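Local coordinates for UL18 protein (Human herpesvirus 5, PDB 3D2U) that mimics a host class I MHC molecule and engages the inhibitory leukocyte receptor LILRB1, helping infected cells to evade natural killer cells, at residues Gly9-Asp12 / His16-Leu19; Glu115-Asp120 / Thr132-Pro137; Gly196-Asn201 / Glu206-Ser211; Tyr212-Gly217 / Val267-Trp272; Asn262-Val267 / Thr273-Ile278. The protein carries 4 engineered substitutions. One frame throughout, in Å; residues are numbered along the deposited sequence.

In the fold
The five contacts sample both halves of a class I MHC-like chain. Contacts 1 and 2 share the sheet of the alpha1-alpha2 platform: contact 1 closes a hairpin of its alpha1 half by backbone bonds, whereas contact 2, the more buried, joins a loop to the groove floor through side chains alone. Contacts 3, 4 and 5 belong to the immunoglobulin domain, about 35 Å or more from the first two, centre to centre. Contacts 3 and 5 are hairpins of its two facing sheets, tied by the C209-C265 disulfide, each with a salt bridge on one face. Contact 4, largely buried, shares V267 with contact 5 and relies on one histidine.

Contact 1. Residues Gly9-Asp12 / His16-Leu19; sequences GIFD and HMTL
I10 and T18 exchange two backbone hydrogen bonds: I10 N reaches T18 O at 2.8 Å, and T18 N returns to I10 O at 3.0 Å. Two residue pairs nearer the turn, D12 N binds H16 O at 2.8 Å, the last backbone bond between the two segments before the chain reverses. The CA-H groups of G9 and M17 add weaker contacts to T18 O and I10 O, respectively. This is the antiparallel beta hairpin of strands 2-11 and 17-25 in the sheet of the MHC class I platform, which floors its groove, within the alpha1 half. Its side chains alternate between two faces. F11, M17 and L19 share the face covered by helix 62-88, where M17 lies on E78 and L81, and L19 on F74. There F11 CG stands anti to its own N (chi1 174°), while M17 bends at chi2 and chi3; the two side chains cross at a slant, with M17 CG 4.0 Å from F11 CD1. The sulfur joins in a Met-aromatic contact, M17 SD lying 5.3 Å from the F11 ring centroid and 62° off its normal. L19 CD1 packs against G9 CA at 4.0 Å. On the other face I10 and T18 pair, I10 CD1 lying 3.7 Å from T18 O and 4.2 Å from T18 CB.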
# COMPACT_ATOMS: atom_id res chain seq x y z
N GLY A 9 -3.03 9.90 -18.35
CA GLY A 9 -2.88 11.19 -19.01
C GLY A 9 -3.01 12.31 -18.00
O GLY A 9 -4.09 12.53 -17.44
N ILE A 10 -1.91 13.01 -17.76
CA ILE A 10 -1.92 14.09 -16.79
C ILE A 10 -2.02 15.45 -17.46
O ILE A 10 -1.32 15.73 -18.44
CB ILE A 10 -0.63 14.08 -15.91
CG1 ILE A 10 -0.44 12.71 -15.24
CG2 ILE A 10 -0.72 15.16 -14.84
CD1 ILE A 10 0.04 11.63 -16.19
N PHE A 11 -2.90 16.29 -16.94
CA PHE A 11 -3.07 17.64 -17.44
C PHE A 11 -2.45 18.56 -16.39
O PHE A 11 -2.89 18.55 -15.26
CB PHE A 11 -4.56 17.99 -17.60
CG PHE A 11 -4.81 19.44 -17.98
CD1 PHE A 11 -5.02 19.80 -19.31
CD2 PHE A 11 -4.80 20.45 -17.01
CE1 PHE A 11 -5.21 21.15 -19.67
CE2 PHE A 11 -4.99 21.79 -17.37
CZ PHE A 11 -5.19 22.14 -18.70
N ASP A 12 -1.42 19.31 -16.76
CA ASP A 12 -0.82 20.26 -15.82
C ASP A 12 -1.10 21.69 -16.32
O ASP A 12 -1.52 22.55 -15.54
CB ASP A 12 0.71 20.05 -15.68
CG ASP A 12 1.07 18.84 -14.81
OD1 ASP A 12 0.44 18.64 -13.75
OD2 ASP A 12 2.01 18.11 -15.17
N HIS A 16 1.07 21.77 -21.11
CA HIS A 16 1.82 20.73 -20.41
C HIS A 16 0.93 19.54 -20.04
O HIS A 16 0.16 19.59 -19.09
CB HIS A 16 2.48 21.31 -19.15
CG HIS A 16 3.63 22.23 -19.44
ND1 HIS A 16 3.46 23.47 -20.03
CD2 HIS A 16 4.96 22.08 -19.25
CE1 HIS A 16 4.64 24.04 -20.19
NE2 HIS A 16 5.57 23.21 -19.73
N MET A 17 1.06 18.47 -20.83
CA MET A 17 0.31 17.24 -20.63
C MET A 17 1.23 16.04 -20.86
O MET A 17 2.10 16.08 -21.73
CB MET A 17 -0.87 17.19 -21.60
CG MET A 17 -1.97 18.20 -21.28
SD MET A 17 -2.78 18.85 -22.74
CE MET A 17 -4.21 17.91 -22.78
N THR A 18 1.05 15.00 -20.07
CA THR A 18 1.86 13.79 -20.18
C THR A 18 0.97 12.57 -20.35
O THR A 18 -0.13 12.52 -19.81
CB THR A 18 2.68 13.51 -18.92
OG1 THR A 18 3.38 14.70 -18.53
CG2 THR A 18 3.67 12.36 -19.17
N LEU A 19 1.45 11.60 -21.11
CA LEU A 19 0.73 10.35 -21.27
C LEU A 19 1.78 9.27 -21.14
O LEU A 19 2.86 9.35 -21.75
CB LEU A 19 0.05 10.21 -22.64
CG LEU A 19 -0.62 8.84 -22.88
CD1 LEU A 19 -1.77 8.59 -21.88
CD2 LEU A 19 -1.14 8.78 -24.30

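Contact 2. Residues Glu115-Asp120 / Thr132-Pro137; sequences EGFGWD and TLWTGP
W134 CG lies anti to its carbonyl carbon (chi1 -70°), and this turn swings the indole from its loop toward E115 and F117 on strand 110-119, where E115 CG stands anti to the backbone N. The meeting place is the floor of the groove in the MHC class I platform, where all three side chains also pack against the bound peptide. The rim of the indole's six-membered ring does the touching: W134 CH2 lies 3.7 Å from F117 CE1, near the plane of the phenyl ring at its edge. The two rings are oblique, their planes 55° apart and centroids separated by 5.9 Å. F117 also stacks on W98 of the adjacent strand. The polar ends are held from elsewhere: E115 OE2 bonds to Q166 NE2 and W134 NE1 to T163 OG1. Both partners belong to helix 161-171, which thereby fixes the carboxylate and the indole beneath it. The carboxylate plane is turned 74° from that of the indole, and E115 OE1 comes in at the indole edge, 3.6 Å from W134 CH2.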
# COMPACT_ATOMS: atom_id res chain seq x y z
N GLU A 115 -13.16 -2.29 -20.43
CA GLU A 115 -12.58 -0.99 -20.76
C GLU A 115 -13.11 -0.06 -19.68
O GLU A 115 -14.29 -0.10 -19.34
CB GLU A 115 -12.98 -0.48 -22.15
CG GLU A 115 -12.23 0.83 -22.49
CD GLU A 115 -12.07 1.10 -23.99
OE1 GLU A 115 -12.34 2.24 -24.41
OE2 GLU A 115 -11.66 0.18 -24.73
N GLY A 116 -12.22 0.74 -19.11
CA GLY A 116 -12.63 1.64 -18.05
C GLY A 116 -11.89 2.97 -17.98
O GLY A 116 -10.70 3.06 -18.28
N PHE A 117 -12.62 3.99 -17.57
CA PHE A 117 -12.08 5.34 -17.42
C PHE A 117 -12.34 5.87 -16.03
O PHE A 117 -13.37 5.59 -15.42
CB PHE A 117 -12.72 6.32 -18.41
CG PHE A 117 -12.46 6.01 -19.84
CD1 PHE A 117 -13.05 4.91 -20.44
CD2 PHE A 117 -11.61 6.81 -20.59
CE1 PHE A 117 -12.79 4.60 -21.77
CE2 PHE A 117 -11.35 6.52 -21.92
CZ PHE A 117 -11.94 5.42 -22.51
N GLY A 118 -11.40 6.67 -15.55
CA GLY A 118 -11.53 7.28 -14.26
C GLY A 118 -10.88 8.65 -14.33
O GLY A 118 -9.82 8.80 -14.94
N TRP A 119 -11.53 9.66 -13.77
CA TRP A 119 -10.93 10.98 -13.76
C TRP A 119 -10.74 11.39 -12.31
O TRP A 119 -11.62 11.17 -11.47
CB TRP A 119 -11.79 12.00 -14.51
CG TRP A 119 -10.93 13.08 -15.10
CD1 TRP A 119 -9.99 12.93 -16.08
CD2 TRP A 119 -10.88 14.44 -14.70
NE1 TRP A 119 -9.34 14.12 -16.30
CE2 TRP A 119 -9.87 15.07 -15.47
CE3 TRP A 119 -11.58 15.20 -13.76
CZ2 TRP A 119 -9.54 16.41 -15.33
CZ3 TRP A 119 -11.25 16.52 -13.62
CH2 TRP A 119 -10.24 17.13 -14.40
N ASP A 120 -9.58 11.97 -12.02
CA ASP A 120 -9.24 12.39 -10.67
C ASP A 120 -9.54 11.26 -9.68
O ASP A 120 -10.08 11.48 -8.60
CB ASP A 120 -10.03 13.64 -10.28
CG ASP A 120 -9.58 14.21 -8.96
OD1 ASP A 120 -8.45 13.91 -8.53
OD2 ASP A 120 -10.36 14.97 -8.36
N THR A 132 -21.36 -4.07 -24.71
CA THR A 132 -22.27 -3.32 -25.56
C THR A 132 -22.85 -2.09 -24.82
O THR A 132 -23.10 -1.06 -25.45
CB THR A 132 -23.45 -4.22 -26.06
OG1 THR A 132 -24.36 -4.49 -24.99
CG2 THR A 132 -22.91 -5.56 -26.57
N LEU A 133 -23.01 -2.18 -23.49
CA LEU A 133 -23.59 -1.11 -22.67
C LEU A 133 -22.66 -0.38 -21.66
O LEU A 133 -22.28 -0.96 -20.64
CB LEU A 133 -24.83 -1.67 -21.91
CG LEU A 133 -24.95 -1.96 -20.39
CD1 LEU A 133 -26.02 -1.05 -19.79
CD2 LEU A 133 -25.35 -3.42 -20.13
N TRP A 134 -22.32 0.88 -21.92
CA TRP A 134 -21.45 1.63 -20.99
C TRP A 134 -22.21 2.07 -19.74
O TRP A 134 -23.36 2.47 -19.81
CB TRP A 134 -20.87 2.91 -21.62
CG TRP A 134 -19.83 2.72 -22.69
CD1 TRP A 134 -20.06 2.53 -24.01
CD2 TRP A 134 -18.40 2.72 -22.52
NE1 TRP A 134 -18.87 2.41 -24.69
CE2 TRP A 134 -17.84 2.51 -23.80
CE3 TRP A 134 -17.55 2.86 -21.42
CZ2 TRP A 134 -16.45 2.45 -24.01
CZ3 TRP A 134 -16.16 2.79 -21.63
CH2 TRP A 134 -15.63 2.59 -22.92
N THR A 135 -21.55 1.97 -18.59
CA THR A 135 -22.15 2.40 -17.34
C THR A 135 -21.40 3.67 -16.94
O THR A 135 -20.39 4.01 -17.57
CB THR A 135 -22.03 1.33 -16.25
OG1 THR A 135 -20.68 0.88 -16.14
CG2 THR A 135 -22.94 0.15 -16.57
N GLY A 136 -21.88 4.38 -15.92
CA GLY A 136 -21.26 5.63 -15.52
C GLY A 136 -20.71 5.70 -14.11
O GLY A 136 -20.46 4.67 -13.49
N PRO A 137 -20.51 6.91 -13.57
CA PRO A 137 -19.98 7.00 -12.21
C PRO A 137 -20.90 6.41 -11.17
O PRO A 137 -22.07 6.11 -11.44
CB PRO A 137 -19.82 8.51 -11.98
CG PRO A 137 -19.68 9.07 -13.36
CD PRO A 137 -20.68 8.26 -14.15

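Contact 3. Residues Gly196-Asn201 / Glu206-Ser211; sequences GVRNQN and EAFCTS
R198 and E206 lie side by side, pointing the same way, and form a salt bridge on one face of the strand pair. A single oxygen takes both bonds: E206 OE1 is 2.8 Å from R198 NE and likewise 2.8 Å from R198 NH2. The oxygen sits almost in the guanidinium plane and is met nearly along its C-O axis, with guanidinium and carboxylate planes 31° apart. R198 starts between backbone N and carbonyl carbon (chi1 56°) and then runs extended to NE, which carries the guanidinium alongside the straight glutamate chain. A water makes weak bonds to R198 NH2 and E206 OE2. The remaining nitrogen, R198 NH1, forms salt bridges with acidic side chains of another protein chain, so the arginine probably serves the assembly as much as the hairpin.

F208 extends the same face. R198 crosses it at about a right angle, R198 CD lying 3.8 Å from F208 CD2, and the phenyl ring lies across the backbone of G196. G196 N stands 3.5 Å above the F208 ring plane, over its centre, and G196 CA makes a CH-pi contact. On the other face, V197 CG1 meets A207 CB at 4.1 Å.

Backbone bonds set these side chains in register: G196 and F208 are joined by two, F208 N to G196 O being 2.9 Å, and R198 and E206 by two more. The result is an antiparallel hairpin of strands 192-201 and 204-214, at the edge of the four-stranded sheet of a C1-set immunoglobulin domain.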
# COMPACT_ATOMS: atom_id res chain seq x y z
N GLY A 196 14.12 -18.83 8.58
CA GLY A 196 14.88 -18.97 9.81
C GLY A 196 14.10 -18.39 10.97
O GLY A 196 12.90 -18.12 10.84
N VAL A 197 14.77 -18.22 12.11
CA VAL A 197 14.14 -17.61 13.28
C VAL A 197 15.05 -16.48 13.73
O VAL A 197 16.26 -16.52 13.50
CB VAL A 197 13.90 -18.64 14.42
CG1 VAL A 197 12.95 -19.72 13.94
CG2 VAL A 197 15.21 -19.27 14.87
N ARG A 198 14.46 -15.46 14.34
CA ARG A 198 15.22 -14.30 14.79
C ARG A 198 14.53 -13.64 15.98
O ARG A 198 13.48 -14.11 16.43
CB ARG A 198 15.34 -13.29 13.64
CG ARG A 198 13.99 -12.86 13.07
CD ARG A 198 14.09 -11.89 11.89
NE ARG A 198 12.80 -11.23 11.66
CZ ARG A 198 12.59 -10.25 10.79
NH1 ARG A 198 13.58 -9.79 10.05
NH2 ARG A 198 11.38 -9.70 10.69
N ASN A 199 15.13 -12.56 16.47
CA ASN A 199 14.59 -11.77 17.58
C ASN A 199 14.06 -12.56 18.78
O ASN A 199 12.90 -12.44 19.17
CB ASN A 199 13.51 -10.82 17.04
CG ASN A 199 13.99 -10.03 15.83
OD1 ASN A 199 15.16 -9.67 15.74
ND2 ASN A 199 13.07 -9.75 14.90
N GLN A 200 14.95 -13.36 19.34
CA GLN A 200 14.60 -14.15 20.51
C GLN A 200 14.20 -13.21 21.64
O GLN A 200 14.88 -12.21 21.86
CB GLN A 200 15.78 -15.00 20.97
CG GLN A 200 15.50 -15.86 22.19
CD GLN A 200 14.71 -17.09 21.83
OE1 GLN A 200 14.57 -17.45 20.66
NE2 GLN A 200 14.16 -17.74 22.85
N ASN A 201 13.12 -13.52 22.33
CA ASN A 201 12.62 -12.71 23.45
C ASN A 201 12.13 -13.67 24.49
O ASN A 201 11.05 -14.25 24.37
CB ASN A 201 11.53 -11.73 23.01
CG ASN A 201 11.14 -10.79 24.13
OD1 ASN A 201 11.65 -10.86 25.25
ND2 ASN A 201 10.21 -9.89 23.83
N GLU A 206 10.73 -15.11 16.49
CA GLU A 206 9.98 -14.85 15.27
C GLU A 206 10.52 -15.69 14.13
O GLU A 206 11.71 -15.63 13.81
CB GLU A 206 10.06 -13.37 14.88
CG GLU A 206 9.21 -13.05 13.66
CD GLU A 206 9.20 -11.58 13.33
OE1 GLU A 206 10.20 -11.07 12.79
OE2 GLU A 206 8.19 -10.92 13.65
N ALA A 207 9.64 -16.47 13.52
CA ALA A 207 10.03 -17.29 12.39
C ALA A 207 9.69 -16.50 11.13
O ALA A 207 8.69 -15.78 11.10
CB ALA A 207 9.25 -18.61 12.43
N PHE A 208 10.52 -16.62 10.10
CA PHE A 208 10.27 -15.92 8.84
C PHE A 208 10.56 -16.87 7.68
O PHE A 208 11.29 -17.84 7.84
CB PHE A 208 11.14 -14.66 8.72
CG PHE A 208 12.61 -14.95 8.57
CD1 PHE A 208 13.17 -15.19 7.32
CD2 PHE A 208 13.44 -14.98 9.69
CE1 PHE A 208 14.54 -15.46 7.19
CE2 PHE A 208 14.81 -15.25 9.57
CZ PHE A 208 15.35 -15.49 8.32
N CYS A 209 9.96 -16.58 6.53
CA CYS A 209 10.14 -17.37 5.32
C CYS A 209 9.80 -16.49 4.13
O CYS A 209 8.66 -16.03 4.01
CB CYS A 209 9.22 -18.58 5.32
SG CYS A 209 9.54 -19.74 3.94
N THR A 210 10.77 -16.27 3.25
CA THR A 210 10.61 -15.40 2.08
C THR A 210 10.89 -16.09 0.73
O THR A 210 11.81 -16.90 0.62
CB THR A 210 11.56 -14.18 2.18
OG1 THR A 210 11.36 -13.52 3.44
CG2 THR A 210 11.30 -13.19 1.05
N SER A 211 10.07 -15.77 -0.27
CA SER A 211 10.22 -16.33 -1.61
C SER A 211 10.71 -15.23 -2.56
O SER A 211 10.18 -14.11 -2.56
CB SER A 211 8.88 -16.91 -2.09
OG SER A 211 8.56 -18.09 -1.36
O HOH W 1 8.61 -9.05 11.78

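Contact 4. Residues Tyr212-Gly217 / Val267-Trp272; sequences YGFFPG and VTHGNW. With NAG (2-acetamido-2-deoxy-beta-D-glucopyranose), chain R.
Two strand ends and their loops at one end of the C1-set immunoglobulin domain meet around H269: residues 212-217 carry the end of strand 204-214 into the following loop, and residues 267-272 run from the end of strand 262-268 through the turn to strand 273-279. The first leaves its strand through a G1 beta bulge, where G213 and F214 both face F249. H269 CG stands anti to the backbone N (chi1 180°), sending the imidazole out of its turn to F214 and P216. There H269 NE2 donates to P216 O at 2.8 Å, the oxygen lying 13° out of the ring plane. The carbonyl that accepts belongs to a proline preceded by a cis peptide bond. The other ring nitrogen, H269 ND1, is hydrogen-bonded to H190 ND1, so partners at both nitrogens fix the rotation of the buried imidazole. P216 also brings its own ring across the histidine, P216 CD lying 3.8 Å from H269 NE2.

F214 supplies the apolar side. Its CB sits over one face of the imidazole, offset toward the rim, in a CH-pi contact with F214 CB 4.0 Å from the H269 ring centroid. The phenyl ring then turns its edge to that imidazole as an offset edge-to-face pair, centroids 5.6 Å apart and planes at 70°. The turn itself is braced by a backbone bond from H269 N to W272 O. Beside the polar bond, at the imidazole edge, F215 O approaches H269 CE1 to 3.2 Å.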
# COMPACT_ATOMS: atom_id res chain seq x y z
N TYR A 212 11.72 -15.55 -3.35
CA TYR A 212 12.34 -14.60 -4.27
C TYR A 212 12.31 -15.01 -5.75
O TYR A 212 12.51 -16.18 -6.08
CB TYR A 212 13.82 -14.38 -3.90
CG TYR A 212 14.12 -14.08 -2.45
CD1 TYR A 212 14.13 -15.09 -1.48
CD2 TYR A 212 14.47 -12.78 -2.05
CE1 TYR A 212 14.48 -14.83 -0.15
CE2 TYR A 212 14.84 -12.51 -0.72
CZ TYR A 212 14.84 -13.54 0.22
OH TYR A 212 15.20 -13.28 1.52
N GLY A 213 12.06 -14.03 -6.61
CA GLY A 213 12.06 -14.25 -8.05
C GLY A 213 11.15 -15.30 -8.67
O GLY A 213 11.57 -16.06 -9.53
N PHE A 214 9.88 -15.33 -8.27
CA PHE A 214 8.99 -16.30 -8.86
C PHE A 214 8.05 -15.64 -9.85
O PHE A 214 7.77 -14.46 -9.74
CB PHE A 214 8.19 -17.06 -7.79
CG PHE A 214 7.41 -16.18 -6.83
CD1 PHE A 214 6.03 -16.02 -6.97
CD2 PHE A 214 8.05 -15.58 -5.74
CE1 PHE A 214 5.30 -15.27 -6.03
CE2 PHE A 214 7.33 -14.83 -4.80
CZ PHE A 214 5.95 -14.68 -4.95
N PHE A 215 7.61 -16.45 -10.80
CA PHE A 215 6.68 -16.07 -11.85
C PHE A 215 6.03 -17.38 -12.33
O PHE A 215 6.72 -18.36 -12.58
CB PHE A 215 7.44 -15.44 -13.03
CG PHE A 215 6.58 -15.19 -14.22
CD1 PHE A 215 5.61 -14.18 -14.19
CD2 PHE A 215 6.69 -15.99 -15.35
CE1 PHE A 215 4.77 -13.98 -15.27
CE2 PHE A 215 5.85 -15.79 -16.45
CZ PHE A 215 4.89 -14.78 -16.40
N PRO A 216 4.69 -17.44 -12.42
CA PRO A 216 3.69 -16.40 -12.18
C PRO A 216 3.66 -15.95 -10.72
O PRO A 216 4.32 -16.54 -9.86
CB PRO A 216 2.37 -17.09 -12.57
CG PRO A 216 2.80 -18.11 -13.56
CD PRO A 216 4.04 -18.66 -12.92
N GLY A 217 2.88 -14.92 -10.45
CA GLY A 217 2.79 -14.37 -9.11
C GLY A 217 2.02 -15.13 -8.03
O GLY A 217 2.25 -14.87 -6.85
N VAL A 267 6.38 -24.04 0.71
CA VAL A 267 6.09 -23.07 -0.34
C VAL A 267 5.62 -23.80 -1.61
O VAL A 267 6.36 -24.61 -2.18
CB VAL A 267 7.32 -22.20 -0.68
CG1 VAL A 267 7.02 -21.30 -1.90
CG2 VAL A 267 7.70 -21.33 0.52
N THR A 268 4.40 -23.51 -2.03
CA THR A 268 3.83 -24.12 -3.23
C THR A 268 3.68 -23.06 -4.30
O THR A 268 3.01 -22.06 -4.10
CB THR A 268 2.44 -24.74 -2.93
OG1 THR A 268 2.60 -25.80 -1.97
CG2 THR A 268 1.80 -25.32 -4.20
N HIS A 269 4.33 -23.29 -5.43
CA HIS A 269 4.28 -22.38 -6.57
C HIS A 269 3.99 -23.27 -7.78
O HIS A 269 4.83 -24.07 -8.18
CB HIS A 269 5.62 -21.66 -6.73
CG HIS A 269 5.65 -20.71 -7.89
ND1 HIS A 269 6.49 -20.88 -8.97
CD2 HIS A 269 4.92 -19.60 -8.16
CE1 HIS A 269 6.26 -19.94 -9.86
NE2 HIS A 269 5.31 -19.15 -9.40
N GLY A 270 2.80 -23.16 -8.35
CA GLY A 270 2.45 -24.01 -9.48
C GLY A 270 2.37 -25.46 -9.02
O GLY A 270 1.81 -25.71 -7.95
N ASN A 271 2.88 -26.41 -9.80
CA ASN A 271 2.86 -27.82 -9.38
C ASN A 271 4.19 -28.10 -8.76
O ASN A 271 4.93 -28.97 -9.21
CB ASN A 271 2.79 -28.80 -10.54
CG ASN A 271 1.66 -28.56 -11.45
OD1 ASN A 271 0.49 -28.60 -11.06
ND2 ASN A 271 1.99 -28.33 -12.70
N TRP A 272 4.53 -27.36 -7.71
CA TRP A 272 5.83 -27.55 -7.13
C TRP A 272 5.75 -27.07 -5.70
O TRP A 272 5.22 -25.99 -5.43
CB TRP A 272 6.80 -26.73 -7.99
CG TRP A 272 8.20 -26.64 -7.52
CD1 TRP A 272 9.25 -27.42 -7.92
CD2 TRP A 272 8.74 -25.65 -6.65
NE1 TRP A 272 10.42 -26.95 -7.36
CE2 TRP A 272 10.13 -25.87 -6.57
CE3 TRP A 272 8.17 -24.59 -5.92
CZ2 TRP A 272 10.97 -25.06 -5.79
CZ3 TRP A 272 9.01 -23.79 -5.15
CH2 TRP A 272 10.39 -24.03 -5.09
C1 NAG R . 0.24 -27.71 -14.15
C2 NAG R . -1.08 -27.11 -14.68
C3 NAG R . -2.37 -27.95 -14.44
C4 NAG R . -2.12 -29.45 -14.24
C5 NAG R . -0.90 -29.64 -13.37
C6 NAG R . -0.64 -31.09 -13.01
C7 NAG R . -0.23 -25.11 -13.62
C8 NAG R . -0.44 -24.34 -12.32
N2 NAG R . -1.27 -25.79 -14.10
O1 NAG R . 1.29 -27.33 -14.97
O3 NAG R . -3.22 -27.78 -15.56
O4 NAG R . -3.25 -30.07 -13.65
O5 NAG R . 0.23 -29.15 -14.08
O6 NAG R . -1.68 -31.62 -12.21
O7 NAG R . 0.87 -25.09 -14.18

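Contact 5. Residues Asn262-Val267 / Thr273-Ile278; sequences NYTCRV and TVEIPI
R266 and E275 slant across each other on one face of the hairpin, their guanidinium and carboxylate planes 52° apart. The bend at R266 chi3 (-65°) turns the guanidinium edge toward the acid: R266 NE binds E275 OE1 at 3.0 Å as the main bond of a salt bridge, with R266 NH2 adding a weak one. The oxygen lies in the guanidinium plane, yet the nitrogen approaches it from above the carboxylate plane. E275 OE2 takes a weak bond from T264 OG1, but its stronger partner is Y226 OH on the adjoining strand. Next to the salt bridge, T273 crosses the arginine stem at a slant, T273 CG2 lying 3.6 Å from R266 CG.

The opposite face is apolar. There V274 CG1 leans on V267 CB at 3.7 Å, and I278 CD1 presses tightly on C265 CB at 3.2 Å. Y263 CB meets I278 CG2 at 3.9 Å. Between the faces run backbone bonds, among them V267 N to V274 O and C265 N to I276 O, both 2.8 Å. C265 is disulfide-bonded to C209 of the facing sheet, the intersheet bridge characteristic of the immunoglobulin beta sandwich, here in a C1-set domain.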
# COMPACT_ATOMS: atom_id res chain seq x y z
N ASN A 262 9.40 -27.00 16.67
CA ASN A 262 9.91 -27.44 15.38
C ASN A 262 8.99 -26.82 14.32
O ASN A 262 7.79 -27.09 14.32
CB ASN A 262 9.86 -28.97 15.25
CG ASN A 262 11.08 -29.67 15.82
OD1 ASN A 262 12.10 -29.05 16.11
ND2 ASN A 262 10.99 -31.00 15.97
N TYR A 263 9.54 -25.99 13.45
CA TYR A 263 8.77 -25.38 12.37
C TYR A 263 9.51 -25.53 11.06
O TYR A 263 10.74 -25.53 11.04
CB TYR A 263 8.56 -23.87 12.57
CG TYR A 263 7.42 -23.45 13.44
CD1 TYR A 263 7.52 -23.48 14.83
CD2 TYR A 263 6.22 -23.01 12.88
CE1 TYR A 263 6.46 -23.08 15.64
CE2 TYR A 263 5.15 -22.60 13.68
CZ TYR A 263 5.28 -22.64 15.06
OH TYR A 263 4.23 -22.26 15.86
N THR A 264 8.76 -25.65 9.98
CA THR A 264 9.32 -25.73 8.64
C THR A 264 8.46 -24.79 7.79
O THR A 264 7.34 -24.45 8.16
CB THR A 264 9.21 -27.15 8.03
OG1 THR A 264 7.84 -27.44 7.76
CG2 THR A 264 9.79 -28.19 8.97
N CYS A 265 8.98 -24.36 6.65
CA CYS A 265 8.20 -23.50 5.78
C CYS A 265 7.89 -24.25 4.50
O CYS A 265 8.79 -24.77 3.85
CB CYS A 265 8.97 -22.23 5.47
SG CYS A 265 8.13 -21.14 4.28
N ARG A 266 6.61 -24.32 4.15
CA ARG A 266 6.16 -25.00 2.94
C ARG A 266 5.79 -23.94 1.91
O ARG A 266 5.00 -23.04 2.19
CB ARG A 266 4.95 -25.90 3.26
CG ARG A 266 4.37 -26.67 2.06
CD ARG A 266 3.22 -27.62 2.48
NE ARG A 266 3.69 -28.69 3.36
CZ ARG A 266 2.91 -29.37 4.21
NH1 ARG A 266 1.61 -29.10 4.30
NH2 ARG A 266 3.45 -30.31 4.98
N VAL A 267 6.38 -24.04 0.71
CA VAL A 267 6.09 -23.07 -0.34
C VAL A 267 5.62 -23.80 -1.61
O VAL A 267 6.36 -24.61 -2.18
CB VAL A 267 7.32 -22.20 -0.68
CG1 VAL A 267 7.02 -21.30 -1.90
CG2 VAL A 267 7.70 -21.33 0.52
N THR A 273 6.23 -27.89 -4.78
CA THR A 273 6.20 -27.55 -3.37
C THR A 273 7.56 -27.80 -2.77
O THR A 273 8.11 -28.88 -2.93
CB THR A 273 5.17 -28.41 -2.60
OG1 THR A 273 3.86 -28.16 -3.10
CG2 THR A 273 5.22 -28.09 -1.11
N VAL A 274 8.12 -26.79 -2.10
CA VAL A 274 9.40 -26.97 -1.43
C VAL A 274 9.16 -26.85 0.07
O VAL A 274 8.27 -26.12 0.52
CB VAL A 274 10.46 -25.91 -1.89
CG1 VAL A 274 10.08 -24.51 -1.41
CG2 VAL A 274 11.82 -26.29 -1.34
N GLU A 275 9.96 -27.56 0.86
CA GLU A 275 9.82 -27.50 2.30
C GLU A 275 11.20 -27.42 2.94
O GLU A 275 12.07 -28.25 2.66
CB GLU A 275 9.05 -28.72 2.82
CG GLU A 275 8.36 -28.44 4.14
CD GLU A 275 7.35 -29.50 4.54
OE1 GLU A 275 6.47 -29.85 3.72
OE2 GLU A 275 7.42 -29.98 5.70
N ILE A 276 11.40 -26.41 3.78
CA ILE A 276 12.68 -26.21 4.47
C ILE A 276 12.51 -26.03 5.98
O ILE A 276 11.52 -25.46 6.44
CB ILE A 276 13.45 -24.95 3.91
CG1 ILE A 276 12.68 -23.65 4.21
CG2 ILE A 276 13.66 -25.09 2.41
CD1 ILE A 276 11.34 -23.53 3.50
N PRO A 277 13.48 -26.53 6.77
CA PRO A 277 13.43 -26.41 8.23
C PRO A 277 13.66 -24.95 8.58
O PRO A 277 14.49 -24.28 7.98
CB PRO A 277 14.59 -27.31 8.69
CG PRO A 277 15.56 -27.23 7.54
CD PRO A 277 14.64 -27.34 6.35
N ILE A 278 12.90 -24.44 9.54
CA ILE A 278 13.04 -23.04 9.91
C ILE A 278 13.53 -22.86 11.37
O ILE A 278 14.29 -21.94 11.66
CB ILE A 278 11.72 -22.30 9.48
CG1 ILE A 278 12.04 -21.42 8.27
CG2 ILE A 278 11.06 -21.57 10.62
CD1 ILE A 278 10.85 -20.75 7.62